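Local atomic coordinates of fructose-bisphosphate aldolase class I (Thermoproteus tenax, PDB entry 1W8S), a protein that belongs to the class I aldolases of the DeoC/LacD family and is built as a TIM barrel. Residues F12-K17 / G54-V59; K17-A22 / A246-V251. The protein carries 2 engineered substitutions. All coordinates share one frame; numbering follows the deposited sequence.

Contact 1 of 2, residues F12-K17 / G54-V59; sequences FARRGK and GFDGVV
At the N-terminal mouth of the barrel, where the chain enters two neighbouring strands, Arg15 reaches from the type I turn Ala13-Gly16 to Asp56 and Gly54 on the way into the strand that runs to residue 60. Its NH1 forms a salt bridge with Asp56 OD1 at 2.9 Å, and NH1 also donates to Gly54 O at 2.9 Å. NH2 of Arg15 closes on that same Gly54 O at 3.1 Å, so one carbonyl is held end-on by two nitrogens. All three bonds lie within a few degrees of the guanidinium plane, whereas Asp56 OD1 is met from above its carboxylate, the two planes standing 82° apart. The bend in the Arg15 chain at chi3 (-62°) turns the guanidinium edge to both acceptors. Over one guanidinium face sits Arg14 NH1; Tyr252 adds a cation-pi contact.

Gly54 ends helix 43-53 in a Schellman motif; that helix connects the parallel neighbours 18-22 and 57-60 as a beta-alpha-beta crossover, and the bonded carbonyl lies in its return link. The buried Asp56 ties this link to the turn. Water 1 donates to its OD1 at 2.7 Å and accepts from Arg14 N, while water 2 donates at 2.6 Å to the same OD1 and joins it to Arg15 N, Arg15 NE and Lys17 O. OD2 is taken by Tyr252 OH and Ile19 N, a set of donors that would be expected to stabilise a charged carboxylate. Phe12 O stands 3.0 Å from Asp56 CG without bonding to the carboxylate; Ser18 OG satisfies it. Farther in, the Phe12 ring brings its edge to Gly57, CE1 lying 4.1 Å from CA, where the glycine has no side chain to block the approach, and the ring also touches Ile20 and Ile76.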
ATOM      1  N   PHE E  12      -7.422 -25.373  25.730  1.00 14.44           N
ATOM      2  CA  PHE E  12      -6.555 -26.234  24.925  1.00 14.52           C
ATOM      3  C   PHE E  12      -5.552 -27.068  25.726  1.00 14.86           C
ATOM      4  O   PHE E  12      -4.839 -27.885  25.152  1.00 14.12           O
ATOM      5  CB  PHE E  12      -5.823 -25.395  23.878  1.00 15.07           C
ATOM      6  CG  PHE E  12      -6.740 -24.781  22.847  1.00 12.82           C
ATOM      7  CD1 PHE E  12      -7.217 -25.531  21.801  1.00 14.52           C
ATOM      8  CD2 PHE E  12      -7.149 -23.455  22.956  1.00 13.57           C
ATOM      9  CE1 PHE E  12      -8.064 -24.951  20.853  1.00 15.10           C
ATOM     10  CE2 PHE E  12      -7.994 -22.878  22.016  1.00 14.12           C
ATOM     11  CZ  PHE E  12      -8.454 -23.626  20.972  1.00 13.90           C
ATOM     12  N   ALA E  13      -5.465 -26.854  27.032  1.00 14.07           N
ATOM     13  CA  ALA E  13      -4.539 -27.646  27.847  1.00 14.56           C
ATOM     14  C   ALA E  13      -5.096 -27.955  29.221  1.00 14.60           C
ATOM     15  O   ALA E  13      -4.439 -27.765  30.243  1.00 14.32           O
ATOM     16  CB  ALA E  13      -3.189 -26.947  27.958  1.00 14.95           C
ATOM     17  N   ARG E  14      -6.322 -28.435  29.242  1.00 15.38           N
ATOM     18  CA  ARG E  14      -6.978 -28.800  30.499  1.00 16.44           C
ATOM     19  C   ARG E  14      -6.230 -29.864  31.285  1.00 15.76           C
ATOM     20  O   ARG E  14      -6.300 -29.887  32.512  1.00 15.51           O
ATOM     21  CB  ARG E  14      -8.401 -29.268  30.234  1.00 17.49           C
ATOM     22  CG  ARG E  14      -8.520 -30.531  29.414  1.00 20.51           C
ATOM     23  CD  ARG E  14      -9.963 -30.892  29.031  1.00 26.11           C
ATOM     24  NE  ARG E  14     -10.330 -32.131  29.681  1.00 30.60           N
ATOM     25  CZ  ARG E  14     -10.291 -33.354  29.146  1.00 34.59           C
ATOM     26  NH1 ARG E  14      -9.969 -33.548  27.867  1.00 35.51           N
ATOM     27  NH2 ARG E  14     -10.626 -34.398  29.914  1.00 34.66           N
ATOM     28  N   ARG E  15      -5.527 -30.757  30.588  1.00 15.15           N
ATOM     29  CA  ARG E  15      -4.787 -31.823  31.260  1.00 15.52           C
ATOM     30  C   ARG E  15      -3.353 -31.418  31.585  1.00 15.24           C
ATOM     31  O   ARG E  15      -2.590 -32.217  32.131  1.00 15.45           O
ATOM     32  CB  ARG E  15      -4.831 -33.129  30.449  1.00 15.65           C
ATOM     33  CG  ARG E  15      -6.178 -33.822  30.502  1.00 16.58           C
ATOM     34  CD  ARG E  15      -6.489 -34.677  29.292  1.00 19.06           C
ATOM     35  NE  ARG E  15      -6.555 -33.891  28.063  1.00 19.74           N
ATOM     36  CZ  ARG E  15      -6.910 -34.383  26.881  1.00 19.90           C
ATOM     37  NH1 ARG E  15      -6.962 -33.589  25.827  1.00 19.73           N
ATOM     38  NH2 ARG E  15      -7.235 -35.666  26.759  1.00 20.55           N
ATOM     39  N   GLY E  16      -2.992 -30.175  31.269  1.00 13.96           N
ATOM     40  CA  GLY E  16      -1.707 -29.613  31.640  1.00 14.01           C
ATOM     41  C   GLY E  16      -0.706 -29.540  30.498  1.00 14.20           C
ATOM     42  O   GLY E  16       0.314 -28.865  30.637  1.00 14.35           O
ATOM     43  N   LYS E  17      -0.998 -30.293  29.422  1.00 13.69           N
ATOM     44  CA  LYS E  17      -0.224 -30.350  28.190  1.00 13.60           C
ATOM     45  C   LYS E  17      -1.260 -30.360  27.067  1.00 13.18           C
ATOM     46  O   LYS E  17      -2.438 -30.647  27.320  1.00 13.24           O
ATOM     47  CB  LYS E  17       0.625 -31.635  28.112  1.00 14.25           C
ATOM     48  CG  LYS E  17       1.758 -31.782  29.139  1.00 14.65           C
ATOM     49  CD  LYS E  17       2.698 -30.584  29.155  1.00 16.40           C
ATOM     50  CE  LYS E  17       3.656 -30.599  30.353  1.00 21.09           C
ATOM     51  NZ  LYS E  17       4.700 -29.558  30.104  1.00 23.82           N
ATOM     52  N   GLY E  54      -8.796 -37.925  21.501  1.00 15.81           N
ATOM     53  CA  GLY E  54      -8.893 -37.146  22.725  1.00 15.29           C
ATOM     54  C   GLY E  54      -8.044 -35.897  22.697  1.00 14.83           C
ATOM     55  O   GLY E  54      -7.637 -35.417  23.733  1.00 14.48           O
ATOM     56  N   PHE E  55      -7.792 -35.357  21.504  1.00 14.72           N
ATOM     57  CA  PHE E  55      -6.967 -34.150  21.345  1.00 14.62           C
ATOM     58  C   PHE E  55      -7.703 -32.881  21.791  1.00 14.70           C
ATOM     59  O   PHE E  55      -8.934 -32.871  21.962  1.00 13.98           O
ATOM     60  CB  PHE E  55      -6.492 -34.016  19.878  1.00 14.33           C
ATOM     61  CG  PHE E  55      -5.458 -35.062  19.450  1.00 14.87           C
ATOM     62  CD1 PHE E  55      -4.870 -35.944  20.366  1.00 12.40           C
ATOM     63  CD2 PHE E  55      -5.068 -35.150  18.129  1.00 15.30           C
ATOM     64  CE1 PHE E  55      -3.919 -36.872  19.949  1.00 14.48           C
ATOM     65  CE2 PHE E  55      -4.123 -36.092  17.711  1.00 14.97           C
ATOM     66  CZ  PHE E  55      -3.556 -36.948  18.629  1.00 15.26           C
ATOM     67  N   ASP E  56      -6.944 -31.794  21.959  1.00 14.29           N
ATOM     68  CA  ASP E  56      -7.484 -30.564  22.545  1.00 14.34           C
ATOM     69  C   ASP E  56      -8.102 -29.598  21.564  1.00 13.91           C
ATOM     70  O   ASP E  56      -8.858 -28.715  21.958  1.00 13.64           O
ATOM     71  CB  ASP E  56      -6.381 -29.812  23.278  1.00 14.47           C
ATOM     72  CG  ASP E  56      -5.806 -30.625  24.396  1.00 14.30           C
ATOM     73  OD1 ASP E  56      -6.509 -30.781  25.440  1.00 15.35           O
ATOM     74  OD2 ASP E  56      -4.680 -31.178  24.290  1.00 12.87           O
ATOM     75  N   GLY E  57      -7.749 -29.744  20.296  1.00 13.00           N
ATOM     76  CA  GLY E  57      -8.170 -28.790  19.286  1.00 13.46           C
ATOM     77  C   GLY E  57      -7.769 -29.189  17.888  1.00 13.43           C
ATOM     78  O   GLY E  57      -7.000 -30.147  17.688  1.00 12.27           O
ATOM     79  N   VAL E  58      -8.308 -28.440  16.931  1.00 13.49           N
ATOM     80  CA  VAL E  58      -7.947 -28.520  15.527  1.00 13.94           C
ATOM     81  C   VAL E  58      -7.618 -27.105  15.023  1.00 14.18           C
ATOM     82  O   VAL E  58      -8.143 -26.122  15.557  1.00 13.25           O
ATOM     83  CB  VAL E  58      -9.104 -29.112  14.693  1.00 13.27           C
ATOM     84  CG1 VAL E  58      -9.313 -30.556  15.011  1.00 16.03           C
ATOM     85  CG2 VAL E  58     -10.417 -28.332  14.938  1.00 14.93           C
ATOM     86  N   VAL E  59      -6.747 -27.004  14.020  1.00 13.96           N
ATOM     87  CA  VAL E  59      -6.439 -25.742  13.358  1.00 14.36           C
ATOM     88  C   VAL E  59      -7.015 -25.834  11.933  1.00 13.69           C
ATOM     89  O   VAL E  59      -6.606 -26.713  11.170  1.00 13.17           O
ATOM     90  CB  VAL E  59      -4.925 -25.523  13.270  1.00 14.94           C
ATOM     91  CG1 VAL E  59      -4.597 -24.208  12.606  1.00 15.87           C
ATOM     92  CG2 VAL E  59      -4.289 -25.580  14.650  1.00 16.33           C
TER
HETATM   93  O   HOH W   1      -8.152 -29.097  26.716  1.00 23.83           O
HETATM   94  O   HOH W   2      -5.175 -31.103  27.695  1.00 25.64           O

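Contact 2 of 2, residues K17-A22 / A246-V251; sequences KSIILA and ALAELV. With FBP (1,6-di-O-phosphono-beta-D-fructofuranose), chain O.
Ile19 places its CD1 methyl over one face of a peptide unit, the one joining Leu247 to Ala248. The methyl is displaced from the centre of that group toward the edge between Leu247 O and Ala248 CA, each 3.6 Å from CD1. At the second peptide carbonyl involved, Lys17 CG comes within 3.4 Å of Val251 O.

The remaining contact is aliphatic. Val251 presents both methyls to strand 18-22. With chi1 at 170°, its CG1 is directed between Lys17 and Ile19, 3.5 Å from Lys17 CB and 3.8 Å from Ile19 CG1, while CG2 packs 3.9 Å from Ile19 CD1. The fully extended chi2 of Ile19 (179°) carries CD1 past Val251 to the preceding helical turn, where it also meets Leu247 CB at 4.2 Å.

The segment axes approach to 9.1 Å and run 152° apart, nearly antiparallel, as expected where a TIM-barrel helix lies on its strands. Helix 240-253, the last of the chain, here covers the outer side of the first strand. Helix 210-222 flanks it through Val217, which touches Val251, and Phe55 adds to the cover of Ile19. At the far end of the strand, Ala22 belongs to the pocket of the bound 1,6-di-O-phosphono-beta-D-fructofuranose.

The polar end of Lys17 is served outside the pair, NZ bonding to Ala225 O. Because the two segments share neither hydrogen bond nor charge pair, the fit of strand to helix rests on close packing and the burial of apolar side chains.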
ATOM      1  N   LYS E  17      -0.998 -30.293  29.422  1.00 13.69           N
ATOM      2  CA  LYS E  17      -0.224 -30.350  28.190  1.00 13.60           C
ATOM      3  C   LYS E  17      -1.260 -30.360  27.067  1.00 13.18           C
ATOM      4  O   LYS E  17      -2.438 -30.647  27.320  1.00 13.24           O
ATOM      5  CB  LYS E  17       0.625 -31.635  28.112  1.00 14.25           C
ATOM      6  CG  LYS E  17       1.758 -31.782  29.139  1.00 14.65           C
ATOM      7  CD  LYS E  17       2.698 -30.584  29.155  1.00 16.40           C
ATOM      8  CE  LYS E  17       3.656 -30.599  30.353  1.00 21.09           C
ATOM      9  NZ  LYS E  17       4.700 -29.558  30.104  1.00 23.82           N
ATOM     10  N   SER E  18      -0.828 -30.099  25.838  1.00 12.14           N
ATOM     11  CA  SER E  18      -1.755 -29.911  24.738  1.00 12.95           C
ATOM     12  C   SER E  18      -1.314 -30.658  23.473  1.00 12.92           C
ATOM     13  O   SER E  18      -0.128 -30.732  23.165  1.00 12.84           O
ATOM     14  CB  SER E  18      -1.897 -28.402  24.465  1.00 13.35           C
ATOM     15  OG  SER E  18      -2.763 -28.112  23.357  1.00 14.45           O
ATOM     16  N   ILE E  19      -2.277 -31.260  22.781  1.00 12.39           N
ATOM     17  CA  ILE E  19      -2.069 -31.747  21.431  1.00 12.50           C
ATOM     18  C   ILE E  19      -3.127 -31.095  20.565  1.00 12.19           C
ATOM     19  O   ILE E  19      -4.309 -31.228  20.833  1.00 11.23           O
ATOM     20  CB  ILE E  19      -2.202 -33.274  21.310  1.00 12.88           C
ATOM     21  CG1 ILE E  19      -1.237 -33.993  22.250  1.00 12.91           C
ATOM     22  CG2 ILE E  19      -1.950 -33.682  19.863  1.00 13.73           C
ATOM     23  CD1 ILE E  19      -1.334 -35.492  22.203  1.00 15.88           C
ATOM     24  N   ILE E  20      -2.673 -30.416  19.524  1.00 12.38           N
ATOM     25  CA  ILE E  20      -3.551 -29.739  18.579  1.00 13.29           C
ATOM     26  C   ILE E  20      -3.361 -30.409  17.248  1.00 12.58           C
ATOM     27  O   ILE E  20      -2.239 -30.598  16.834  1.00 12.48           O
ATOM     28  CB  ILE E  20      -3.156 -28.257  18.455  1.00 13.11           C
ATOM     29  CG1 ILE E  20      -3.280 -27.537  19.794  1.00 14.36           C
ATOM     30  CG2 ILE E  20      -4.031 -27.579  17.435  1.00 15.63           C
ATOM     31  CD1 ILE E  20      -4.617 -27.598  20.350  1.00 15.20           C
ATOM     32  N   LEU E  21      -4.451 -30.795  16.607  1.00 12.87           N
ATOM     33  CA  LEU E  21      -4.385 -31.425  15.297  1.00 12.61           C
ATOM     34  C   LEU E  21      -4.447 -30.350  14.199  1.00 12.22           C
ATOM     35  O   LEU E  21      -5.473 -29.704  13.983  1.00 12.28           O
ATOM     36  CB  LEU E  21      -5.501 -32.447  15.118  1.00 12.65           C
ATOM     37  CG  LEU E  21      -5.356 -33.389  13.924  1.00 13.24           C
ATOM     38  CD1 LEU E  21      -4.061 -34.196  14.008  1.00 16.08           C
ATOM     39  CD2 LEU E  21      -6.547 -34.315  13.832  1.00 15.09           C
ATOM     40  N   ALA E  22      -3.324 -30.171  13.519  1.00 12.42           N
ATOM     41  CA  ALA E  22      -3.142 -29.096  12.559  1.00 13.01           C
ATOM     42  C   ALA E  22      -3.641 -29.562  11.201  1.00 12.99           C
ATOM     43  O   ALA E  22      -3.288 -30.633  10.752  1.00 13.34           O
ATOM     44  CB  ALA E  22      -1.674 -28.739  12.480  1.00 12.65           C
ATOM     45  N   ALA E 246      -1.356 -43.094  20.985  1.00 14.78           N
ATOM     46  CA  ALA E 246      -0.024 -43.236  21.585  1.00 14.20           C
ATOM     47  C   ALA E 246       0.568 -41.871  21.960  1.00 13.20           C
ATOM     48  O   ALA E 246       1.181 -41.723  22.999  1.00 11.83           O
ATOM     49  CB  ALA E 246       0.915 -43.986  20.650  1.00 14.54           C
ATOM     50  N   LEU E 247       0.360 -40.868  21.113  1.00 12.77           N
ATOM     51  CA  LEU E 247       0.823 -39.510  21.390  1.00 13.24           C
ATOM     52  C   LEU E 247       0.092 -38.901  22.566  1.00 13.23           C
ATOM     53  O   LEU E 247       0.699 -38.215  23.364  1.00 13.73           O
ATOM     54  CB  LEU E 247       0.613 -38.611  20.165  1.00 12.92           C
ATOM     55  CG  LEU E 247       1.609 -38.822  19.034  1.00 14.77           C
ATOM     56  CD1 LEU E 247       1.116 -38.173  17.733  1.00 16.12           C
ATOM     57  CD2 LEU E 247       2.954 -38.262  19.416  1.00 14.85           C
ATOM     58  N   ALA E 248      -1.208 -39.171  22.675  1.00 13.62           N
ATOM     59  CA  ALA E 248      -2.002 -38.700  23.798  1.00 14.35           C
ATOM     60  C   ALA E 248      -1.441 -39.249  25.133  1.00 15.30           C
ATOM     61  O   ALA E 248      -1.276 -38.485  26.092  1.00 15.35           O
ATOM     62  CB  ALA E 248      -3.483 -39.109  23.620  1.00 15.05           C
ATOM     63  N   GLU E 249      -1.111 -40.546  25.184  1.00 15.51           N
ATOM     64  CA  GLU E 249      -0.568 -41.110  26.415  1.00 15.73           C
ATOM     65  C   GLU E 249       0.814 -40.537  26.752  1.00 15.60           C
ATOM     66  O   GLU E 249       1.121 -40.324  27.924  1.00 15.63           O
ATOM     67  CB  GLU E 249      -0.455 -42.613  26.388  1.00 16.17           C
ATOM     68  CG  GLU E 249       0.244 -43.079  27.680  1.00 18.55           C
ATOM     69  CD  GLU E 249      -0.099 -44.455  28.127  1.00 20.26           C
ATOM     70  OE1 GLU E 249      -0.476 -45.275  27.251  1.00 19.73           O
ATOM     71  OE2 GLU E 249       0.038 -44.699  29.367  1.00 21.90           O
ATOM     72  N   LEU E 250       1.651 -40.311  25.742  1.00 14.69           N
ATOM     73  CA  LEU E 250       2.957 -39.714  25.989  1.00 14.47           C
ATOM     74  C   LEU E 250       2.819 -38.289  26.509  1.00 14.07           C
ATOM     75  O   LEU E 250       3.502 -37.910  27.452  1.00 13.96           O
ATOM     76  CB  LEU E 250       3.818 -39.718  24.725  1.00 14.48           C
ATOM     77  CG  LEU E 250       5.189 -39.065  24.893  1.00 15.57           C
ATOM     78  CD1 LEU E 250       6.100 -39.881  25.796  1.00 18.01           C
ATOM     79  CD2 LEU E 250       5.835 -38.886  23.531  1.00 16.75           C
ATOM     80  N   VAL E 251       1.932 -37.508  25.899  1.00 13.50           N
ATOM     81  CA  VAL E 251       1.851 -36.077  26.192  1.00 14.22           C
ATOM     82  C   VAL E 251       1.047 -35.838  27.467  1.00 14.23           C
ATOM     83  O   VAL E 251       1.487 -35.097  28.345  1.00 14.34           O
ATOM     84  CB  VAL E 251       1.271 -35.270  24.979  1.00 13.96           C
ATOM     85  CG1 VAL E 251       0.946 -33.800  25.344  1.00 14.17           C
ATOM     86  CG2 VAL E 251       2.234 -35.301  23.811  1.00 14.32           C
TER
HETATM   87  P1  FBP O 270       2.794 -30.558  10.663  1.00 16.68           P
HETATM   88  O1P FBP O 270       2.265 -31.363   9.541  1.00 16.25           O
HETATM   89  O2P FBP O 270       2.900 -31.305  12.026  1.00 14.16           O
HETATM   90  O3P FBP O 270       4.175 -29.953  10.386  1.00 15.13           O
HETATM   91  O1  FBP O 270       1.758 -29.366  10.881  1.00 15.99           O
HETATM   92  C1  FBP O 270       2.023 -28.330  11.802  1.00 20.84           C
HETATM   93  C2  FBP O 270       2.279 -27.027  11.031  1.00 24.86           C
HETATM   94  O2  FBP O 270       2.629 -25.969  11.952  1.00 26.06           O
HETATM   95  C3  FBP O 270       1.095 -26.570  10.167  1.00 24.70           C
HETATM   96  O3  FBP O 270       0.050 -25.924  10.876  1.00 25.41           O
HETATM   97  C4  FBP O 270       1.807 -25.653   9.173  1.00 26.46           C
HETATM   98  O4  FBP O 270       1.128 -25.449   7.946  1.00 28.33           O
HETATM   99  C5  FBP O 270       3.097 -26.423   8.926  1.00 28.64           C
HETATM  100  O5  FBP O 270       3.379 -27.159  10.129  1.00 27.88           O
HETATM  101  C6  FBP O 270       4.232 -25.469   8.574  1.00 30.90           C
HETATM  102  O6  FBP O 270       5.433 -26.209   8.451  1.00 34.26           O
HETATM  103  P2  FBP O 270       6.316 -26.151   7.096  1.00 35.66           P
HETATM  104  O4P FBP O 270       6.883 -27.537   6.896  1.00 34.36           O
HETATM  105  O5P FBP O 270       5.451 -25.647   5.939  1.00 31.87           O
HETATM  106  O6P FBP O 270       7.559 -25.267   7.303  1.00 29.44           O

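In the fold
The two contacts lie on the same side of the chain's centre, their own centres about 7 Å apart, and share Lys17. Contact 1 is partly buried and works at the barrel's N-terminal mouth through charge, carbonyl and water; contact 2 is buried and apolar, on the outer face of the wall. Both reach one sheet, since strands 18-22 and 57-60 are parallel neighbours: Gly57 O is 2.8 Å from Leu21 N, a probable hydrogen bond. Their segments alternate along the chain. The first strand is thus joined to the second in sequence and to the final helix, with Asp56 as the residue where the two contacts meet.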